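Local coordinates for pyruvate kinase (Cryptosporidium parvum, PDB 4DRS), which probably catalyses the last step of glycolysis, transferring the phosphate of phosphoenolpyruvate to ADP to give pyruvate and ATP, at residues 73-78 with 90-95; 219-224 with 248-253; 224-229 with 261-266. All blocks are in the same frame, centred on the assembly; numbering follows the deposited sequence.

Contact 1. Residues 73-78 with 90-95; sequences ARLNFS and QNIREA. With ACT (acetate ion), chain G; ACT (acetate ion), chain I.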
loop_
_atom_site.group_PDB
_atom_site.type_symbol
_atom_site.label_atom_id
_atom_site.label_comp_id
_atom_site.label_asym_id
_atom_site.label_seq_id
_atom_site.Cartn_x
_atom_site.Cartn_y
_atom_site.Cartn_z
ATOM N N ALA A 73 -41.075 -5.959 -2.729
ATOM C CA ALA A 73 -41.932 -6.996 -3.297
ATOM C C ALA A 73 -41.959 -6.875 -4.821
ATOM O O ALA A 73 -42.160 -5.783 -5.363
ATOM C CB ALA A 73 -43.338 -6.905 -2.724
ATOM N N ARG A 74 -41.747 -8.003 -5.500
ATOM C CA ARG A 74 -41.690 -8.047 -6.960
ATOM C C ARG A 74 -42.878 -8.783 -7.556
ATOM O O ARG A 74 -43.245 -9.873 -7.109
ATOM C CB ARG A 74 -40.393 -8.712 -7.414
ATOM C CG ARG A 74 -40.256 -8.955 -8.911
ATOM C CD ARG A 74 -38.919 -9.618 -9.192
ATOM N NE ARG A 74 -38.801 -10.117 -10.557
ATOM C CZ ARG A 74 -38.985 -11.383 -10.922
ATOM N NH1 ARG A 74 -39.307 -12.310 -10.031
ATOM N NH2 ARG A 74 -38.847 -11.725 -12.195
ATOM N N LEU A 75 -43.466 -8.167 -8.575
ATOM C CA LEU A 75 -44.576 -8.741 -9.306
ATOM C C LEU A 75 -44.079 -9.118 -10.682
ATOM O O LEU A 75 -43.755 -8.248 -11.494
ATOM C CB LEU A 75 -45.725 -7.737 -9.414
ATOM C CG LEU A 75 -46.266 -7.129 -8.117
ATOM C CD1 LEU A 75 -47.473 -6.244 -8.391
ATOM C CD2 LEU A 75 -46.618 -8.213 -7.115
ATOM N N ASN A 76 -43.993 -10.419 -10.933
ATOM C CA ASN A 76 -43.584 -10.923 -12.233
ATOM C C ASN A 76 -44.751 -10.890 -13.215
ATOM O O ASN A 76 -45.647 -11.729 -13.151
ATOM C CB ASN A 76 -43.036 -12.345 -12.101
ATOM C CG ASN A 76 -42.338 -12.821 -13.362
ATOM O OD1 ASN A 76 -42.465 -12.211 -14.426
ATOM N ND2 ASN A 76 -41.601 -13.920 -13.248
ATOM N N PHE A 77 -44.733 -9.925 -14.129
ATOM C CA PHE A 77 -45.834 -9.765 -15.088
ATOM C C PHE A 77 -45.773 -10.746 -16.267
ATOM O O PHE A 77 -46.512 -10.609 -17.242
ATOM C CB PHE A 77 -45.966 -8.304 -15.540
ATOM C CG PHE A 77 -46.896 -7.480 -14.676
ATOM C CD1 PHE A 77 -47.954 -6.778 -15.247
ATOM C CD2 PHE A 77 -46.725 -7.416 -13.291
ATOM C CE1 PHE A 77 -48.815 -6.022 -14.460
ATOM C CE2 PHE A 77 -47.587 -6.668 -12.499
ATOM C CZ PHE A 77 -48.631 -5.967 -13.083
ATOM N N SER A 78 -44.900 -11.744 -16.159
ATOM C CA SER A 78 -44.960 -12.911 -17.032
ATOM C C SER A 78 -46.122 -13.818 -16.619
ATOM O O SER A 78 -46.569 -14.658 -17.401
ATOM C CB SER A 78 -43.647 -13.694 -16.986
ATOM O OG SER A 78 -42.625 -13.021 -17.696
ATOM N N GLN A 90 -52.753 -4.591 -3.411
ATOM C CA GLN A 90 -53.535 -4.169 -2.249
ATOM C C GLN A 90 -53.061 -4.877 -0.988
ATOM O O GLN A 90 -52.939 -4.264 0.076
ATOM C CB GLN A 90 -55.013 -4.475 -2.466
ATOM C CG GLN A 90 -55.702 -3.578 -3.477
ATOM C CD GLN A 90 -57.176 -3.902 -3.604
ATOM O OE1 GLN A 90 -57.560 -5.051 -3.841
ATOM N NE2 GLN A 90 -58.014 -2.884 -3.450
ATOM N N ASN A 91 -52.797 -6.170 -1.127
ATOM C CA ASN A 91 -52.296 -6.987 -0.041
ATOM C C ASN A 91 -50.920 -6.543 0.447
ATOM O O ASN A 91 -50.695 -6.474 1.656
ATOM C CB ASN A 91 -52.295 -8.459 -0.449
ATOM C CG ASN A 91 -53.698 -9.039 -0.538
ATOM O OD1 ASN A 91 -54.685 -8.355 -0.258
ATOM N ND2 ASN A 91 -53.792 -10.305 -0.929
ATOM N N ILE A 92 -50.018 -6.227 -0.488
ATOM C CA ILE A 92 -48.687 -5.710 -0.144
ATOM C C ILE A 92 -48.812 -4.434 0.689
ATOM O O ILE A 92 -48.189 -4.311 1.745
ATOM C CB ILE A 92 -47.805 -5.450 -1.396
ATOM C CG1 ILE A 92 -47.476 -6.766 -2.114
ATOM C CG2 ILE A 92 -46.513 -4.735 -1.008
ATOM C CD1 ILE A 92 -46.996 -6.597 -3.543
ATOM N N ARG A 93 -49.642 -3.505 0.216
ATOM C CA ARG A 93 -49.840 -2.221 0.888
ATOM C C ARG A 93 -50.542 -2.333 2.241
ATOM O O ARG A 93 -50.191 -1.618 3.181
ATOM C CB ARG A 93 -50.538 -1.220 -0.040
ATOM C CG ARG A 93 -49.564 -0.632 -1.053
ATOM C CD ARG A 93 -50.219 0.243 -2.104
ATOM N NE ARG A 93 -49.199 0.770 -3.004
ATOM C CZ ARG A 93 -49.431 1.319 -4.192
ATOM N NH1 ARG A 93 -50.665 1.424 -4.668
ATOM N NH2 ARG A 93 -48.417 1.765 -4.912
ATOM N N GLU A 94 -51.514 -3.238 2.338
ATOM C CA GLU A 94 -52.180 -3.517 3.606
ATOM C C GLU A 94 -51.183 -4.118 4.600
ATOM O O GLU A 94 -51.138 -3.712 5.766
ATOM C CB GLU A 94 -53.378 -4.456 3.401
ATOM C CG GLU A 94 -54.169 -4.742 4.672
ATOM C CD GLU A 94 -55.427 -5.569 4.437
ATOM O OE1 GLU A 94 -55.919 -5.627 3.283
ATOM O OE2 GLU A 94 -55.930 -6.163 5.418
ATOM N N ALA A 95 -50.378 -5.067 4.125
ATOM C CA ALA A 95 -49.344 -5.685 4.944
ATOM C C ALA A 95 -48.313 -4.660 5.406
ATOM O O ALA A 95 -47.851 -4.716 6.547
ATOM C CB ALA A 95 -48.668 -6.819 4.192
HETATM C C ACT G . -40.573 -16.098 -10.635
HETATM O O ACT G . -39.921 -15.557 -11.553
HETATM O OXT ACT G . -40.007 -16.739 -9.732
HETATM C CH3 ACT G . -42.072 -15.983 -10.601
HETATM C C ACT I . -54.113 1.610 -4.944
HETATM O O ACT I . -53.624 0.537 -4.518
HETATM O OXT ACT I . -53.483 2.372 -5.714
HETATM C CH3 ACT I . -55.499 1.999 -4.519
#
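Ala73 and Ile92 mark the closest backbone approach between strand 72-76 and helix 82-97, with their CA atoms 7.6 Å apart. Ala73 and Leu75, two residues apart on the strand, both direct CB at the helix, while Arg74 between them directs its own the other way. Ile92 answers with the end of its longer branch: CG1 lies beside the backbone N (chi1 -66°), and the nearly extended chain carries CD1 out to the strand. That methyl meets Ala73 CB at 3.8 Å. It also meets Leu75 CD2 at 3.9 Å, where the leucine and isoleucine side chains run past each other in opposite directions. Ile106, on the following strand 105-109, touches Ile92 as well.

Behind the strand the chemistry turns polar. Arg74, extended from CG to NE, forms a salt bridge with Asp109 and a hydrogen bond to Thr51. An acetate, probably from the crystallisation liquor, lies at the edge of its guanidinium, with one oxygen 3.6 Å from Arg74 NH1. The same oxygen accepts a weak hydrogen bond from Asn76 ND2 at 2.9 Å. The other end of that amide closes an Asx turn: Asn76 OD1 accepts from Ser78 N at 3.0 Å, the donor standing well above the carbonyl plane. On the helix, Arg93 NH1 gives a hydrogen bond to an oxygen of a second such acetate at 3.1 Å.

Arg74 and Asn76 are ADP-binding residues, although ADP is absent from this chain. Within this strand-to-helix step of a beta-alpha-beta crossover, buried methyl groups join strand to helix without directional bonds, while Arg74 and Asn76 beyond them could help to receive an anionic group, although Asp109 already pairs with the arginine.

Contact 2. Residues 219-224 with 248-253; sequences HDIVDF and RQIISE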
loop_
_atom_site.group_PDB
_atom_site.type_symbol
_atom_site.label_atom_id
_atom_site.label_comp_id
_atom_site.label_asym_id
_atom_site.label_seq_id
_atom_site.Cartn_x
_atom_site.Cartn_y
_atom_site.Cartn_z
ATOM N N HIS A 219 -48.482 -1.145 -21.786
ATOM C CA HIS A 219 -49.733 -1.140 -21.046
ATOM C C HIS A 219 -49.497 -1.340 -19.572
ATOM O O HIS A 219 -50.070 -0.628 -18.747
ATOM C CB HIS A 219 -50.694 -2.194 -21.599
ATOM C CG HIS A 219 -51.911 -2.427 -20.728
ATOM N ND1 HIS A 219 -52.979 -1.598 -20.732
ATOM C CD2 HIS A 219 -52.192 -3.429 -19.796
ATOM C CE1 HIS A 219 -53.899 -2.047 -19.856
ATOM N NE2 HIS A 219 -53.416 -3.168 -19.283
ATOM N N ASP A 220 -48.648 -2.307 -19.227
ATOM C CA ASP A 220 -48.323 -2.572 -17.829
ATOM C C ASP A 220 -47.561 -1.419 -17.179
ATOM O O ASP A 220 -47.777 -1.114 -16.006
ATOM C CB ASP A 220 -47.520 -3.868 -17.703
ATOM C CG ASP A 220 -48.307 -5.090 -18.130
ATOM O OD1 ASP A 220 -49.552 -5.086 -18.008
ATOM O OD2 ASP A 220 -47.671 -6.067 -18.581
ATOM N N ILE A 221 -46.666 -0.787 -17.935
ATOM C CA ILE A 221 -45.869 0.325 -17.417
ATOM C C ILE A 221 -46.761 1.528 -17.110
ATOM O O ILE A 221 -46.726 2.067 -15.997
ATOM C CB ILE A 221 -44.731 0.726 -18.388
ATOM C CG1 ILE A 221 -43.615 -0.326 -18.370
ATOM C CG2 ILE A 221 -44.167 2.097 -18.027
ATOM C CD1 ILE A 221 -42.672 -0.268 -19.553
ATOM N N VAL A 222 -47.569 1.924 -18.095
ATOM C CA VAL A 222 -48.437 3.087 -17.973
ATOM C C VAL A 222 -49.615 2.811 -17.046
ATOM O O VAL A 222 -49.851 3.570 -16.105
ATOM C CB VAL A 222 -48.958 3.560 -19.350
ATOM C CG1 VAL A 222 -49.934 4.722 -19.192
ATOM C CG2 VAL A 222 -47.803 3.947 -20.265
ATOM N N ASP A 223 -50.339 1.723 -17.308
ATOM C CA ASP A 223 -51.620 1.457 -16.640
ATOM C C ASP A 223 -51.524 0.654 -15.350
ATOM O O ASP A 223 -52.549 0.339 -14.738
ATOM C CB ASP A 223 -52.608 0.784 -17.598
ATOM C CG ASP A 223 -53.155 1.740 -18.634
ATOM O OD1 ASP A 223 -53.447 2.904 -18.278
ATOM O OD2 ASP A 223 -53.296 1.328 -19.808
ATOM N N PHE A 224 -50.309 0.315 -14.935
ATOM C CA PHE A 224 -50.131 -0.322 -13.637
ATOM C C PHE A 224 -49.050 0.366 -12.799
ATOM O O PHE A 224 -49.353 0.927 -11.745
ATOM C CB PHE A 224 -49.874 -1.824 -13.779
ATOM C CG PHE A 224 -50.197 -2.605 -12.544
ATOM C CD1 PHE A 224 -51.409 -3.282 -12.434
ATOM C CD2 PHE A 224 -49.303 -2.652 -11.477
ATOM C CE1 PHE A 224 -51.717 -4.001 -11.287
ATOM C CE2 PHE A 224 -49.607 -3.370 -10.329
ATOM C CZ PHE A 224 -50.814 -4.049 -10.235
ATOM N N ARG A 248 -37.802 5.704 -20.639
ATOM C CA ARG A 248 -37.749 7.086 -20.147
ATOM C C ARG A 248 -38.797 7.946 -20.845
ATOM O O ARG A 248 -39.509 8.722 -20.199
ATOM C CB ARG A 248 -36.365 7.709 -20.386
ATOM C CG ARG A 248 -35.219 7.089 -19.607
ATOM C CD ARG A 248 -35.099 7.616 -18.183
ATOM N NE ARG A 248 -33.919 7.035 -17.548
ATOM C CZ ARG A 248 -33.805 6.741 -16.255
ATOM N NH1 ARG A 248 -34.806 6.973 -15.410
ATOM N NH2 ARG A 248 -32.676 6.206 -15.809
ATOM N N GLN A 249 -38.871 7.802 -22.168
ATOM C CA GLN A 249 -39.799 8.563 -22.992
ATOM C C GLN A 249 -41.244 8.248 -22.617
ATOM O O GLN A 249 -42.051 9.158 -22.439
ATOM C CB GLN A 249 -39.548 8.294 -24.478
ATOM C CG GLN A 249 -40.323 9.217 -25.404
ATOM C CD GLN A 249 -40.161 8.866 -26.872
ATOM O OE1 GLN A 249 -40.126 7.686 -27.249
ATOM N NE2 GLN A 249 -40.075 9.897 -27.714
ATOM N N ILE A 250 -41.555 6.960 -22.479
ATOM C CA ILE A 250 -42.882 6.531 -22.045
ATOM C C ILE A 250 -43.260 7.190 -20.714
ATOM O O ILE A 250 -44.360 7.732 -20.578
ATOM C CB ILE A 250 -42.994 4.990 -21.963
ATOM C CG1 ILE A 250 -42.923 4.370 -23.365
ATOM C CG2 ILE A 250 -44.289 4.574 -21.280
ATOM C CD1 ILE A 250 -42.654 2.876 -23.376
ATOM N N ILE A 251 -42.346 7.164 -19.747
ATOM C CA ILE A 251 -42.586 7.785 -18.445
ATOM C C ILE A 251 -42.865 9.283 -18.597
ATOM O O ILE A 251 -43.824 9.794 -18.020
ATOM C CB ILE A 251 -41.425 7.523 -17.451
ATOM C CG1 ILE A 251 -41.384 6.040 -17.057
ATOM C CG2 ILE A 251 -41.553 8.393 -16.207
ATOM C CD1 ILE A 251 -40.014 5.554 -16.620
ATOM N N SER A 252 -42.046 9.973 -19.391
ATOM C CA SER A 252 -42.203 11.418 -19.574
ATOM C C SER A 252 -43.471 11.824 -20.349
ATOM O O SER A 252 -43.984 12.924 -20.145
ATOM C CB SER A 252 -40.947 12.041 -20.205
ATOM O OG SER A 252 -40.819 11.688 -21.569
ATOM N N GLU A 253 -43.976 10.937 -21.209
ATOM C CA GLU A 253 -45.188 11.205 -22.008
ATOM C C GLU A 253 -46.477 10.715 -21.348
ATOM O O GLU A 253 -47.556 10.811 -21.940
ATOM C CB GLU A 253 -45.105 10.521 -23.368
ATOM C CG GLU A 253 -44.036 11.031 -24.309
ATOM C CD GLU A 253 -43.790 10.052 -25.436
ATOM O OE1 GLU A 253 -44.154 8.861 -25.295
ATOM O OE2 GLU A 253 -43.228 10.471 -26.465
#
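Ile250 meets Ile221 and Val222 through methyl groups alone, with no ring or other flat group at the interface. The nearby flat group is the Phe224 ring, turned to another part of the barrel: Tyr228 brings CD2 over the centre of one face, 3.7 Å above the plane, and Phe77 also packs edge-to-face with this ring. Between the helices, Ile250 CG2, held anti to its own backbone nitrogen, touches Val222 CG2 at 3.7 Å. The same methyl lies 4.1 Å from Ile221 CG2, and Ile250 crosses both partners at about a right angle. The CA atoms come nearest at Val222 and Ile251, 7.5 Å apart.

Helix 215-226 widens into a pi-type turn at residues 221-224. At the end of helix 241-252, Gln249 O takes two donors, Ser252 OG at 2.9 Å and Glu253 N. Val222 also touches Asn254 and Gln256 in the loop beyond, where Tyr257 OH is hydrogen-bonded to Asp223 OD1. With one isoleucine methyl shared by two neighbours, these adjacent outer helices of the barrel are held here by shape and burial of apolar surface rather than by directional bonds between them.

Contact 3. Residues 224-229 with 261-266; sequences FALKYN and IPSSIK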
loop_
_atom_site.group_PDB
_atom_site.type_symbol
_atom_site.label_atom_id
_atom_site.label_comp_id
_atom_site.label_asym_id
_atom_site.label_seq_id
_atom_site.Cartn_x
_atom_site.Cartn_y
_atom_site.Cartn_z
ATOM N N PHE A 224 -50.309 0.315 -14.935
ATOM C CA PHE A 224 -50.131 -0.322 -13.637
ATOM C C PHE A 224 -49.050 0.366 -12.799
ATOM O O PHE A 224 -49.353 0.927 -11.745
ATOM C CB PHE A 224 -49.874 -1.824 -13.779
ATOM C CG PHE A 224 -50.197 -2.605 -12.544
ATOM C CD1 PHE A 224 -51.409 -3.282 -12.434
ATOM C CD2 PHE A 224 -49.303 -2.652 -11.477
ATOM C CE1 PHE A 224 -51.717 -4.001 -11.287
ATOM C CE2 PHE A 224 -49.607 -3.370 -10.329
ATOM C CZ PHE A 224 -50.814 -4.049 -10.235
ATOM N N ALA A 225 -47.805 0.337 -13.280
ATOM C CA ALA A 225 -46.671 0.949 -12.572
ATOM C C ALA A 225 -46.851 2.448 -12.329
ATOM O O ALA A 225 -46.702 2.918 -11.206
ATOM C CB ALA A 225 -45.366 0.677 -13.308
ATOM N N LEU A 226 -47.182 3.197 -13.375
ATOM C CA LEU A 226 -47.386 4.628 -13.219
ATOM C C LEU A 226 -48.722 4.910 -12.550
ATOM O O LEU A 226 -48.797 5.714 -11.613
ATOM C CB LEU A 226 -47.277 5.351 -14.562
ATOM C CG LEU A 226 -45.900 5.306 -15.239
ATOM C CD1 LEU A 226 -45.910 6.090 -16.542
ATOM C CD2 LEU A 226 -44.819 5.832 -14.300
ATOM N N LYS A 227 -49.765 4.228 -13.022
ATOM C CA LYS A 227 -51.121 4.421 -12.524
ATOM C C LYS A 227 -51.207 4.216 -11.011
ATOM O O LYS A 227 -51.764 5.052 -10.300
ATOM C CB LYS A 227 -52.097 3.491 -13.254
ATOM C CG LYS A 227 -53.561 3.753 -12.932
ATOM C CD LYS A 227 -54.480 2.771 -13.641
ATOM C CE LYS A 227 -55.909 2.920 -13.143
ATOM N NZ LYS A 227 -56.890 2.212 -14.014
ATOM N N TYR A 228 -50.640 3.117 -10.523
ATOM C CA TYR A 228 -50.702 2.799 -9.100
ATOM C C TYR A 228 -49.467 3.235 -8.311
ATOM O O TYR A 228 -49.292 2.831 -7.158
ATOM C CB TYR A 228 -50.997 1.311 -8.887
ATOM C CG TYR A 228 -52.276 0.859 -9.551
ATOM C CD1 TYR A 228 -53.473 1.549 -9.341
ATOM C CD2 TYR A 228 -52.292 -0.247 -10.396
ATOM C CE1 TYR A 228 -54.648 1.146 -9.952
ATOM C CE2 TYR A 228 -53.464 -0.660 -11.012
ATOM C CZ TYR A 228 -54.637 0.039 -10.786
ATOM O OH TYR A 228 -55.799 -0.360 -11.394
ATOM N N ASN A 229 -48.621 4.059 -8.930
ATOM C CA ASN A 229 -47.496 4.685 -8.232
ATOM C C ASN A 229 -46.473 3.672 -7.667
ATOM O O ASN A 229 -46.079 3.748 -6.501
ATOM C CB ASN A 229 -48.033 5.610 -7.127
ATOM C CG ASN A 229 -46.997 6.594 -6.620
ATOM O OD1 ASN A 229 -46.013 6.881 -7.296
ATOM N ND2 ASN A 229 -47.224 7.124 -5.422
ATOM N N ILE A 261 -46.914 15.695 -13.399
ATOM C CA ILE A 261 -45.583 15.588 -12.800
ATOM C C ILE A 261 -44.958 14.217 -13.103
ATOM O O ILE A 261 -45.482 13.188 -12.672
ATOM C CB ILE A 261 -45.604 15.869 -11.274
ATOM C CG1 ILE A 261 -46.069 17.312 -11.004
ATOM C CG2 ILE A 261 -44.230 15.621 -10.660
ATOM C CD1 ILE A 261 -46.566 17.568 -9.595
ATOM N N PRO A 262 -43.836 14.209 -13.853
ATOM C CA PRO A 262 -43.168 12.961 -14.247
ATOM C C PRO A 262 -42.797 12.115 -13.034
ATOM O O PRO A 262 -42.205 12.620 -12.078
ATOM C CB PRO A 262 -41.900 13.444 -14.968
ATOM C CG PRO A 262 -42.200 14.844 -15.389
ATOM C CD PRO A 262 -43.109 15.399 -14.333
ATOM N N SER A 263 -43.166 10.840 -13.078
ATOM C CA SER A 263 -42.869 9.916 -12.000
ATOM C C SER A 263 -41.361 9.800 -11.774
ATOM O O SER A 263 -40.573 9.861 -12.719
ATOM C CB SER A 263 -43.461 8.544 -12.313
ATOM O OG SER A 263 -43.153 7.615 -11.293
ATOM N N SER A 264 -40.965 9.636 -10.518
ATOM C CA SER A 264 -39.565 9.371 -10.205
ATOM C C SER A 264 -39.311 7.859 -10.069
ATOM O O SER A 264 -38.320 7.437 -9.476
ATOM C CB SER A 264 -39.132 10.144 -8.954
ATOM O OG SER A 264 -39.916 9.769 -7.832
ATOM N N ILE A 265 -40.213 7.058 -10.636
ATOM C CA ILE A 265 -40.077 5.601 -10.676
ATOM C C ILE A 265 -38.742 5.200 -11.313
ATOM O O ILE A 265 -38.323 5.779 -12.312
ATOM C CB ILE A 265 -41.280 4.931 -11.405
ATOM C CG1 ILE A 265 -41.288 3.417 -11.158
ATOM C CG2 ILE A 265 -41.287 5.268 -12.900
ATOM C CD1 ILE A 265 -42.572 2.720 -11.551
ATOM N N LYS A 266 -38.085 4.203 -10.725
ATOM C CA LYS A 266 -36.727 3.837 -11.123
ATOM C C LYS A 266 -36.664 2.677 -12.107
ATOM O O LYS A 266 -37.349 1.668 -11.948
ATOM C CB LYS A 266 -35.858 3.579 -9.887
ATOM C CG LYS A 266 -35.408 4.868 -9.226
ATOM C CD LYS A 266 -35.199 4.709 -7.732
ATOM C CE LYS A 266 -35.358 6.058 -7.039
ATOM N NZ LYS A 266 -36.742 6.610 -7.179
#
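Leu226, which meets Ser263 and Ile265, belongs to a helix end that departs twice from the regular pattern. A wider pi-type turn spans residues 224-226, and a Schellman motif then stops the helix: Asn229, with a positive phi of 62°, is the C-prime residue, Leu230 N bonds to Ala225 O, and Asn229 N reaches Leu226 O at 3.2 Å. Residues 226-229 form a type I turn.

Across from this terminus runs an irregular chain, where one leucine methyl bridges two residues and Ile265 has the largest share of the buried surface. Leu226 CD2 lies 3.6 Å from Ser263 CB and 3.8 Å from Ile265 CG2, the leucine and isoleucine crossing at about a right angle. Ile265 uses both branches. Its CG1 stands opposite the backbone nitrogen (chi1 -167°) and sends CD1 to Ala225 CB at 3.9 Å, while CG2 fills the crowded position between nitrogen and carbonyl carbon and faces Leu226.

The facing loop holds its shape by bonds of its own. Ser263 OG accepts from Ile265 N at 3.1 Å, an ST turn that ties the hydroxyl to the backbone while the serine CB packs on leucine. Just beyond, Lys266 curls back so that NZ gives a hydrogen bond to Ser264 O at 2.9 Å. Ile265 also packs on Ile233, Ala225 on Leu108, and Lys266 begins the backbone pairing with strand 232-235.

Two helix-to-strand connections therefore lie side by side, one leading from helix 215-226 into strand 232-235, the other from helix 241-252 into strand 266-271. This belongs to the TIM barrel, at the end where the strands begin, whereas the active sites of such barrels lie where the strands finish.

Overall arrangement
All three contacts lie in the wall and outer layer of one barrel; contacts 2 and 3 interlock along the chain, and contact 1 comes before them. Contacts 2 and 3 are closest, with centres 8 Å apart: they share Phe224 and helix 215-226, and on the facing side Ile251 CD1 packs 3.9 Å from Ile265 CG2. Contact 1 lies 19 Å from contact 2 and 15 Å from contact 3, centre to centre, but touches both. Phe77 CD1 reaches Asp220 CG at 3.4 Å, and Arg93 NH2 makes a probable hydrogen bond to Tyr228 O at 2.6 Å. Contact 1 alone holds ADP-binding residues; the side chain of Ala225 in contact 3 is about 12 Å from that of Arg74.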